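Local coordinates for uncharacterized protein (PDB 5IFF), which is a restriction DNA glycosylase that probably cuts adenine bases out of its double-stranded recognition sequence, and is held here on nonspecific DNA, at residues 60-63 with 67-70; 154-159 with 199-204. The protein carries 2 engineered substitutions. All blocks are in the same frame, centred on the assembly; numbering follows the deposited sequence.

Overall arrangement
Following the chain from the N terminus, contact 1 comes first: on leaving strand 54-59 the chain turns back within a few residues, so that 60-63 meets 67-70 before helix 72-81 begins. This short loop is closed well before contact 2 opens, so the two lie in series, neither nested nor crossing. Contact 2 spans a much longer loop, bringing strand 154-163 against the junction of helices 188-201 and 203-216. The two centres are about 14 Å apart and are joined directly: strands 54-59 and 154-163 are antiparallel neighbours, and I60 N probably hydrogen-bonds to V158 O at 3.1 Å, linking two residues of the adenine-binding site.

Contact 1 of 2, residues 60-63 with 67-70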
# COMPACT_ATOMS: atom_id res chain seq x y z
N ILE A 60 -14.46 -15.73 1.74
CA ILE A 60 -15.74 -15.14 2.04
C ILE A 60 -15.82 -14.71 3.53
O ILE A 60 -15.15 -15.30 4.40
CB ILE A 60 -16.87 -16.10 1.69
CG1 ILE A 60 -18.23 -15.39 1.72
CG2 ILE A 60 -16.86 -17.35 2.62
CD1 ILE A 60 -19.38 -16.29 1.15
N SER A 61 -16.60 -13.67 3.80
CA SER A 61 -16.69 -13.09 5.16
C SER A 61 -18.16 -13.07 5.60
O SER A 61 -19.04 -13.34 4.78
CB SER A 61 -16.13 -11.65 5.19
OG SER A 61 -14.76 -11.62 4.85
N TYR A 62 -18.43 -12.73 6.87
CA TYR A 62 -19.84 -12.60 7.29
C TYR A 62 -20.10 -11.20 7.91
O TYR A 62 -21.23 -10.86 8.25
CB TYR A 62 -20.22 -13.73 8.28
CG TYR A 62 -19.27 -13.90 9.46
CD1 TYR A 62 -19.28 -12.99 10.51
CD2 TYR A 62 -18.36 -14.97 9.51
CE1 TYR A 62 -18.40 -13.12 11.62
CE2 TYR A 62 -17.47 -15.12 10.61
CZ TYR A 62 -17.51 -14.19 11.66
OH TYR A 62 -16.66 -14.28 12.73
N ALA A 63 -19.06 -10.37 8.03
CA ALA A 63 -19.23 -9.03 8.59
C ALA A 63 -18.25 -8.08 7.92
O ALA A 63 -17.23 -8.52 7.36
CB ALA A 63 -19.03 -9.05 10.11
N LYS A 67 -20.48 -4.80 11.02
CA LYS A 67 -21.90 -5.02 10.73
C LYS A 67 -22.14 -6.35 10.00
O LYS A 67 -21.35 -6.76 9.16
CB LYS A 67 -22.44 -3.85 9.90
CG LYS A 67 -22.37 -2.46 10.63
CD LYS A 67 -23.36 -2.40 11.79
CE LYS A 67 -23.74 -0.95 12.18
NZ LYS A 67 -22.63 -0.19 12.79
N TYR A 68 -23.24 -7.03 10.32
CA TYR A 68 -23.49 -8.35 9.71
C TYR A 68 -24.47 -8.22 8.56
O TYR A 68 -25.53 -8.81 8.60
CB TYR A 68 -24.03 -9.33 10.76
CG TYR A 68 -22.97 -9.74 11.75
CD1 TYR A 68 -22.42 -8.80 12.66
CD2 TYR A 68 -22.50 -11.02 11.78
CE1 TYR A 68 -21.42 -9.19 13.54
CE2 TYR A 68 -21.53 -11.41 12.66
CZ TYR A 68 -20.99 -10.51 13.53
OH TYR A 68 -19.98 -10.94 14.38
N ASP A 69 -24.13 -7.40 7.57
CA ASP A 69 -24.91 -7.37 6.32
C ASP A 69 -23.95 -7.40 5.11
O ASP A 69 -23.88 -6.45 4.33
CB ASP A 69 -25.82 -6.14 6.27
CG ASP A 69 -26.72 -6.12 5.04
OD1 ASP A 69 -27.04 -7.21 4.50
OD2 ASP A 69 -27.11 -5.01 4.61
N TYR A 70 -23.19 -8.47 5.01
CA TYR A 70 -22.07 -8.51 4.06
C TYR A 70 -21.78 -9.92 3.67
O TYR A 70 -21.61 -10.77 4.56
CB TYR A 70 -20.83 -7.89 4.69
CG TYR A 70 -19.58 -7.86 3.78
CD1 TYR A 70 -19.54 -7.04 2.64
CD2 TYR A 70 -18.43 -8.61 4.11
CE1 TYR A 70 -18.39 -6.99 1.83
CE2 TYR A 70 -17.27 -8.54 3.32
CZ TYR A 70 -17.27 -7.76 2.17
OH TYR A 70 -16.12 -7.71 1.38
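Y70 lays its ring beside the backbone of A63, with CD2 3.5 Å from A63 O. Its CG stands anti to the backbone N (chi1 -179°), which places the ring alongside 60-63, its edge meeting S61 CB, 3.8 Å from Y70 CE2. K67 and Y68 of the same segment also meet A63: its CA approaches K67 O at 3.2 Å, a CA-H...O contact, while its methyl rests over one face of the Y68 ring. That CH-pi contact is almost perfectly centred, with A63 CB 4.0 Å from the Y68 centroid and only 3° off the ring normal. Y62 and Y68 run side by side in the same direction. Their planes are inclined by just 22°, yet the centroids of the Y62 and Y68 rings are 5.7 Å apart, so the rings are slid past one another and hardly overlap. They meet through Y62 CD1 and Y68 CE2, 3.5 Å apart. An alanine in place of Y68 is likely to leave the A63 methyl without its aromatic platform and the flank of the Y62 ring without its neighbour.

The polar ends of two of the tyrosines reach beyond the loop. Y70 OH hydrogen-bonds to E2 and K24, and Y62 OH to D208 and H205, while F198 packs edge-to-face with the Y62 ring. S73 OG ties the two segments together indirectly, bonding to both Y62 O and Y70 N. The loop, which begins at the adenine-binding residue I60, carries the chain from strand 54-59 into helix 72-81, with Y62 and Y68 set against helix 203-216.

Contact 2 of 2, residues 154-159 with 199-204; sequences YQSMVY and IIASET
S156 meets A201 where strand 154-163 passes the end of helix 188-201, and this one pair makes most of a small interface that buries 122 Å² in all. The serine OG lies 3.6 Å from A201 CB, and the two CB atoms of S156 and A201 are 3.9 Å apart. Both side chains are small and both leave their backbones toward the partner, which lets the strand come close: the CA atoms of S156 and A201 are separated by only 6.0 Å. With OG between its backbone N and carbonyl carbon (chi1 47°), S156 sets its buried hydroxyl against the A201 methyl, where E105 satisfies it with a hydrogen bond. S202 adds a lighter touch, its CB 4.1 Å from S156 OG.

Here the antiparallel sheet packs on a break between consecutive helices. S202 leaves the helical conformation that ends at A201 and at once takes the N-cap position of helix 203-216, its OG bonding to H205 N. Further along the strand, V158, of the adenine-binding site, also points to the helical side and packs against L194, A197 and F198 of helix 188-201.

Away from this close pairing the segments diverge. Q155 and M157 leave the strand on the face turned from the helices, and Q155 is exposed. E203 and T204, in the first turn of the new helix, are likewise exposed and do not reach the strand. I200 is buried but does not reach segment 154-159; it packs on I143 of strand 140-147, as A201 does, and on F121 of the third subunit.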
# COMPACT_ATOMS: atom_id res chain seq x y z
N TYR A 154 -3.01 -17.89 15.33
CA TYR A 154 -3.34 -18.26 13.97
C TYR A 154 -4.64 -17.57 13.57
O TYR A 154 -5.50 -17.31 14.40
CB TYR A 154 -3.46 -19.78 13.83
CG TYR A 154 -2.38 -20.56 14.53
CD1 TYR A 154 -1.11 -20.67 13.98
CD2 TYR A 154 -2.63 -21.19 15.75
CE1 TYR A 154 -0.10 -21.40 14.62
CE2 TYR A 154 -1.62 -21.92 16.40
CZ TYR A 154 -0.36 -22.02 15.82
OH TYR A 154 0.65 -22.73 16.45
N GLN A 155 -4.76 -17.25 12.29
CA GLN A 155 -6.00 -16.70 11.80
C GLN A 155 -6.63 -17.79 10.92
O GLN A 155 -5.94 -18.35 10.09
CB GLN A 155 -5.74 -15.44 11.00
CG GLN A 155 -6.76 -14.36 11.14
CD GLN A 155 -6.23 -13.03 10.64
OE1 GLN A 155 -5.72 -12.94 9.51
NE2 GLN A 155 -6.30 -12.01 11.48
N SER A 156 -7.92 -18.08 11.09
CA SER A 156 -8.53 -19.06 10.19
C SER A 156 -9.24 -18.33 9.07
O SER A 156 -9.87 -17.30 9.31
CB SER A 156 -9.51 -19.97 10.94
OG SER A 156 -10.33 -19.14 11.76
N MET A 157 -9.19 -18.86 7.84
CA MET A 157 -9.91 -18.20 6.74
C MET A 157 -10.79 -19.23 6.05
O MET A 157 -10.37 -20.35 5.86
CB MET A 157 -8.94 -17.58 5.72
CG MET A 157 -8.07 -16.40 6.34
SD MET A 157 -7.61 -15.17 5.11
CE MET A 157 -6.61 -16.18 4.03
N VAL A 158 -12.01 -18.84 5.69
CA VAL A 158 -12.91 -19.75 5.02
C VAL A 158 -13.03 -19.35 3.55
O VAL A 158 -13.12 -18.15 3.24
CB VAL A 158 -14.31 -19.77 5.69
CG1 VAL A 158 -15.31 -20.67 4.85
CG2 VAL A 158 -14.20 -20.29 7.13
N TYR A 159 -13.03 -20.34 2.65
CA TYR A 159 -13.04 -20.12 1.21
C TYR A 159 -14.17 -20.95 0.67
O TYR A 159 -14.42 -22.07 1.17
CB TYR A 159 -11.76 -20.61 0.50
CG TYR A 159 -10.57 -19.71 0.67
CD1 TYR A 159 -9.85 -19.72 1.86
CD2 TYR A 159 -10.14 -18.88 -0.36
CE1 TYR A 159 -8.75 -18.89 2.03
CE2 TYR A 159 -9.05 -18.06 -0.21
CZ TYR A 159 -8.35 -18.07 0.98
OH TYR A 159 -7.28 -17.26 1.15
N ILE A 199 -18.23 -22.03 12.09
CA ILE A 199 -18.47 -22.58 13.41
C ILE A 199 -17.28 -23.47 13.86
O ILE A 199 -16.89 -23.41 15.03
CB ILE A 199 -19.80 -23.37 13.44
CG1 ILE A 199 -20.96 -22.37 13.53
CG2 ILE A 199 -19.87 -24.34 14.62
CD1 ILE A 199 -22.31 -23.04 13.28
N ILE A 200 -16.69 -24.25 12.94
CA ILE A 200 -15.59 -25.15 13.34
C ILE A 200 -14.19 -24.49 13.17
O ILE A 200 -13.19 -25.03 13.62
CB ILE A 200 -15.62 -26.47 12.60
CG1 ILE A 200 -15.32 -26.27 11.10
CG2 ILE A 200 -16.94 -27.19 12.85
CD1 ILE A 200 -14.83 -27.57 10.42
N ALA A 201 -14.15 -23.30 12.58
CA ALA A 201 -12.87 -22.61 12.35
C ALA A 201 -12.19 -22.11 13.63
O ALA A 201 -10.95 -22.27 13.81
CB ALA A 201 -13.09 -21.43 11.39
N SER A 202 -12.96 -21.46 14.50
CA SER A 202 -12.44 -20.96 15.79
C SER A 202 -13.60 -20.69 16.74
O SER A 202 -14.73 -20.43 16.27
CB SER A 202 -11.65 -19.67 15.64
OG SER A 202 -12.50 -18.57 15.30
N GLU A 203 -13.31 -20.67 18.04
CA GLU A 203 -14.39 -20.38 18.99
C GLU A 203 -14.95 -18.98 18.73
O GLU A 203 -16.13 -18.74 18.82
CB GLU A 203 -13.90 -20.48 20.45
CG GLU A 203 -15.05 -20.32 21.45
CD GLU A 203 -14.67 -20.69 22.88
OE1 GLU A 203 -13.51 -21.06 23.12
OE2 GLU A 203 -15.56 -20.62 23.75
N THR A 204 -14.08 -18.04 18.40
CA THR A 204 -14.54 -16.69 18.15
C THR A 204 -15.47 -16.62 16.94
O THR A 204 -16.53 -15.95 16.98
CB THR A 204 -13.35 -15.73 17.93
OG1 THR A 204 -12.58 -15.67 19.14
CG2 THR A 204 -13.85 -14.33 17.62